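Local atomic coordinates of cellulase (Soil metagenome, PDB entry 5I2U), a protein that probably hydrolyses the beta-1,4-glycosidic bonds of cellulose as a salt-tolerant member of glycoside hydrolase family 5. Residues Q109-T112 and P113-S117; A226-E229 and A230-D234. All blocks are in the same frame, centred on the assembly; numbering follows the deposited sequence.

Interaction 1 comes first along the chain, within helix 104-120; interaction 2 follows it in series, where the loop after strand 217-224 enters helix 230-241. Their centres are 34 Å apart on opposite sides of the chain's centre, and their nearest atoms are about 24 Å apart. Both belong to one TIM barrel of eight parallel strands: helix 104-120 links the second and third strands, 87-93 and 124-130, while helix 230-241 links the sixth and seventh, 217-224 and 246-252. One contact therefore lies mid-helix in the outer layer, the other at a beta-alpha loop; they share the barrel but do not touch.

Interaction 1: Q109-T112 and P113-S117; sequences QCIT and PVIES
Glu116 runs alongside Thr112, one helical turn earlier, and can be followed atom by atom. CB lies 3.4 Å from Thr112 O, close to the backbone bond in which Glu116 N donates to the same oxygen at 2.9 Å, nearly straight at 170°. CG sits beside its own backbone N (chi1 -78°), a turn that keeps it against Thr112 O as well. From there the chain runs extended, its side chain pointing the same way as that of Thr112: CD comes 4.0 Å from Thr112 CG2, and OE2 stands 3.7 Å from that same Thr112 CG2. The other carboxylate oxygen, OE1, forms a salt bridge with Lys73 of helix 73-81, while Thr112 OG1 turns back to Leu108 O. With an alanine here in place of Glu116, Lys73 would probably lose its carboxylate partner and the Thr112 methyl the chain beside it.

These residues lie mid-way along helix 104-120, the helix of a beta-alpha-beta unit between strands 87-93 and 124-130 of the TIM barrel. Pro113 kinks it: with no N-H to donate to the preceding turn, the ring places CD 3.1 Å from Gln109 O and CG 3.4 Å from Cys110 O.

On another flank Ile115 N bonds to Ile111 O, and the two isoleucines run side by side with their CD1 methyls 4.1 Å apart. Ile111 also packs on Phe142 and Met146 of helix 136-150, and Ile115 on Tyr150 of that helix. Val114 turns instead to Val76 of helix 73-81.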
loop_
_atom_site.group_PDB
_atom_site.type_symbol
_atom_site.label_atom_id
_atom_site.label_comp_id
_atom_site.label_asym_id
_atom_site.label_seq_id
_atom_site.Cartn_x
_atom_site.Cartn_y
_atom_site.Cartn_z
ATOM N N GLN A 109 11.063 -1.379 15.369
ATOM C CA GLN A 109 10.385 -0.536 16.386
ATOM C C GLN A 109 9.200 0.275 15.826
ATOM O O GLN A 109 8.229 0.509 16.530
ATOM C CB GLN A 109 11.391 0.412 17.069
ATOM C CG GLN A 109 12.283 -0.268 18.111
ATOM C CD GLN A 109 13.512 0.548 18.516
ATOM O OE1 GLN A 109 14.564 -0.018 18.776
ATOM N NE2 GLN A 109 13.381 1.866 18.561
ATOM N N CYS A 110 9.279 0.682 14.561
ATOM C CA CYS A 110 8.204 1.474 13.935
ATOM C C CYS A 110 7.022 0.632 13.434
ATOM O O CYS A 110 5.880 0.915 13.760
ATOM C CB CYS A 110 8.768 2.322 12.792
ATOM S SG CYS A 110 9.841 3.677 13.348
ATOM N N ILE A 111 7.308 -0.403 12.654
ATOM C CA ILE A 111 6.251 -1.208 12.013
ATOM C C ILE A 111 5.433 -2.091 12.983
ATOM O O ILE A 111 4.270 -2.377 12.738
ATOM C CB ILE A 111 6.796 -2.063 10.846
ATOM C CG1 ILE A 111 7.733 -3.185 11.320
ATOM C CG2 ILE A 111 7.498 -1.169 9.832
ATOM C CD1 ILE A 111 7.954 -4.273 10.284
ATOM N N THR A 112 6.057 -2.519 14.077
ATOM C CA THR A 112 5.452 -3.454 15.020
ATOM C C THR A 112 4.182 -2.901 15.687
ATOM O O THR A 112 3.160 -3.581 15.667
ATOM C CB THR A 112 6.510 -3.934 16.040
ATOM O OG1 THR A 112 7.540 -4.615 15.315
ATOM C CG2 THR A 112 5.920 -4.882 17.105
ATOM N N PRO A 113 4.225 -1.676 16.247
ATOM C CA PRO A 113 2.975 -1.120 16.790
ATOM C C PRO A 113 1.891 -0.862 15.733
ATOM O O PRO A 113 0.715 -0.986 16.034
ATOM C CB PRO A 113 3.418 0.197 17.447
ATOM C CG PRO A 113 4.785 0.478 16.921
ATOM C CD PRO A 113 5.390 -0.846 16.609
ATOM N N VAL A 114 2.287 -0.542 14.499
ATOM C CA VAL A 114 1.319 -0.345 13.421
ATOM C C VAL A 114 0.618 -1.669 13.068
ATOM O O VAL A 114 -0.610 -1.702 12.897
ATOM C CB VAL A 114 1.984 0.295 12.186
ATOM C CG1 VAL A 114 1.009 0.423 11.002
ATOM C CG2 VAL A 114 2.537 1.671 12.559
ATOM N N ILE A 115 1.398 -2.750 12.955
ATOM C CA ILE A 115 0.851 -4.090 12.655
ATOM C C ILE A 115 -0.044 -4.553 13.796
ATOM O O ILE A 115 -1.184 -4.951 13.569
ATOM C CB ILE A 115 1.964 -5.136 12.398
ATOM C CG1 ILE A 115 2.752 -4.800 11.126
ATOM C CG2 ILE A 115 1.368 -6.538 12.251
ATOM C CD1 ILE A 115 4.133 -5.423 11.072
ATOM N N GLU A 116 0.481 -4.483 15.018
ATOM C CA GLU A 116 -0.288 -4.851 16.205
ATOM C C GLU A 116 -1.581 -4.050 16.299
ATOM O O GLU A 116 -2.643 -4.623 16.518
ATOM C CB GLU A 116 0.540 -4.677 17.480
ATOM C CG GLU A 116 1.538 -5.802 17.739
ATOM C CD GLU A 116 2.449 -5.511 18.924
ATOM O OE1 GLU A 116 2.316 -4.427 19.554
ATOM O OE2 GLU A 116 3.306 -6.371 19.227
ATOM N N SER A 117 -1.499 -2.742 16.109
ATOM C CA SER A 117 -2.683 -1.885 16.224
ATOM C C SER A 117 -3.754 -2.205 15.158
ATOM O O SER A 117 -4.954 -2.136 15.437
ATOM C CB SER A 117 -2.287 -0.405 16.182
ATOM O OG SER A 117 -3.422 0.438 16.341
#

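Interaction 2: A226-E229 and A230-D234; sequences ATHE and AWLRD
Leu232 and His228 make the closer apolar part of this local contact: Leu232 CD2 approaches His228 CB at 3.8 Å and meets the imidazole obliquely. With CG anti to the backbone N (chi1 -176°), the buried leucine reaches back to the histidine while also packing on Met221 and Phe223 of strand 217-224 and on Tyr270. Thr227 CG2 lies above one face of the imidazole, toward its rim, and His228 ND1 has a weak hydrogen bond from Tyr224 N.

The outer side is looser and more polar. Trp231 is exposed and takes the crowded position between its backbone N and carbonyl carbon (chi1 60°), which brings the indole back over Glu229, whose carbonyl oxygen lies over one face. Its CZ2 comes no nearer to His228 CD2 than 4.2 Å, so the two rings meet at an angle without stacking. Water does the joining here. One molecule, in the indole plane at the ring edge, accepts from Trp231 NE1 at 2.8 Å, accepts from Glu229 N at 3.1 Å and donates to Thr227 O at 3.0 Å. The direct backbone link, Leu232 N to Glu229 O, is weak at 3.4 Å.

This is a beta-alpha loop of a TIM barrel: the chain leaves the C-terminal end of the sixth strand, the end that carries the active site in family 5 hydrolases, and enters helix 230-241.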
loop_
_atom_site.group_PDB
_atom_site.type_symbol
_atom_site.label_atom_id
_atom_site.label_comp_id
_atom_site.label_asym_id
_atom_site.label_seq_id
_atom_site.Cartn_x
_atom_site.Cartn_y
_atom_site.Cartn_z
ATOM N N ALA A 226 -2.153 14.552 -10.476
ATOM C CA ALA A 226 -1.754 15.788 -11.165
ATOM C C ALA A 226 -0.673 15.575 -12.244
ATOM O O ALA A 226 -0.370 16.500 -12.990
ATOM C CB ALA A 226 -1.298 16.829 -10.152
ATOM N N THR A 227 -0.081 14.380 -12.292
ATOM C CA THR A 227 0.973 14.046 -13.249
ATOM C C THR A 227 0.516 13.007 -14.267
ATOM O O THR A 227 0.647 13.219 -15.475
ATOM C CB THR A 227 2.201 13.490 -12.513
ATOM O OG1 THR A 227 2.600 14.416 -11.496
ATOM C CG2 THR A 227 3.376 13.257 -13.471
ATOM N N HIS A 228 -0.015 11.888 -13.772
ATOM C CA HIS A 228 -0.273 10.726 -14.597
ATOM C C HIS A 228 -1.674 10.823 -15.188
ATOM O O HIS A 228 -2.676 10.753 -14.470
ATOM C CB HIS A 228 -0.056 9.441 -13.788
ATOM C CG HIS A 228 1.352 9.283 -13.286
ATOM N ND1 HIS A 228 1.659 9.043 -11.963
ATOM C CD2 HIS A 228 2.539 9.358 -13.933
ATOM C CE1 HIS A 228 2.969 8.965 -11.816
ATOM N NE2 HIS A 228 3.526 9.157 -12.998
ATOM N N GLU A 229 -1.717 10.990 -16.509
ATOM C CA GLU A 229 -2.958 11.201 -17.256
ATOM C C GLU A 229 -3.684 9.876 -17.569
ATOM O O GLU A 229 -3.337 8.823 -17.010
ATOM C CB GLU A 229 -2.645 12.009 -18.524
ATOM C CG GLU A 229 -2.094 13.388 -18.206
ATOM C CD GLU A 229 -1.820 14.232 -19.428
ATOM O OE1 GLU A 229 -1.729 13.678 -20.553
ATOM O OE2 GLU A 229 -1.683 15.466 -19.245
ATOM N N ALA A 230 -4.707 9.942 -18.422
ATOM C CA ALA A 230 -5.604 8.810 -18.726
ATOM C C ALA A 230 -4.943 7.513 -19.203
ATOM O O ALA A 230 -5.470 6.436 -18.952
ATOM C CB ALA A 230 -6.664 9.249 -19.738
ATOM N N TRP A 231 -3.798 7.613 -19.876
ATOM C CA TRP A 231 -3.084 6.429 -20.359
ATOM C C TRP A 231 -2.895 5.337 -19.287
ATOM O O TRP A 231 -3.125 4.152 -19.565
ATOM C CB TRP A 231 -1.736 6.805 -20.981
ATOM C CG TRP A 231 -0.756 7.503 -20.073
ATOM C CD1 TRP A 231 -0.623 8.852 -19.888
ATOM C CD2 TRP A 231 0.249 6.888 -19.256
ATOM N NE1 TRP A 231 0.392 9.114 -19.004
ATOM C CE2 TRP A 231 0.944 7.928 -18.597
ATOM C CE3 TRP A 231 0.628 5.560 -19.013
ATOM C CZ2 TRP A 231 2.000 7.681 -17.705
ATOM C CZ3 TRP A 231 1.679 5.314 -18.124
ATOM C CH2 TRP A 231 2.351 6.373 -17.487
ATOM N N LEU A 232 -2.540 5.743 -18.065
ATOM C CA LEU A 232 -2.242 4.804 -16.984
ATOM C C LEU A 232 -3.477 3.993 -16.551
ATOM O O LEU A 232 -3.370 2.793 -16.247
ATOM C CB LEU A 232 -1.611 5.547 -15.798
ATOM C CG LEU A 232 -1.131 4.749 -14.576
ATOM C CD1 LEU A 232 -0.303 3.529 -14.955
ATOM C CD2 LEU A 232 -0.331 5.648 -13.634
ATOM N N ARG A 233 -4.644 4.646 -16.535
ATOM C CA ARG A 233 -5.926 3.958 -16.298
ATOM C C ARG A 233 -6.270 2.961 -17.411
ATOM O O ARG A 233 -6.787 1.871 -17.137
ATOM C CB ARG A 233 -7.062 4.961 -16.184
ATOM C CG ARG A 233 -7.011 5.859 -14.961
ATOM C CD ARG A 233 -8.346 6.583 -14.786
ATOM N NE ARG A 233 -8.573 7.589 -15.830
ATOM C CZ ARG A 233 -8.184 8.866 -15.787
ATOM N NH1 ARG A 233 -7.523 9.369 -14.737
ATOM N NH2 ARG A 233 -8.466 9.665 -16.817
ATOM N N ASP A 234 -5.976 3.355 -18.656
ATOM C CA ASP A 234 -6.231 2.524 -19.844
ATOM C C ASP A 234 -5.297 1.316 -19.872
ATOM O O ASP A 234 -5.743 0.185 -20.125
ATOM C CB ASP A 234 -6.044 3.332 -21.138
ATOM C CG ASP A 234 -7.084 4.424 -21.312
ATOM O OD1 ASP A 234 -8.248 4.232 -20.905
ATOM O OD2 ASP A 234 -6.749 5.469 -21.905
HETATM O O HOH W 1 0.808 11.747 -18.083
#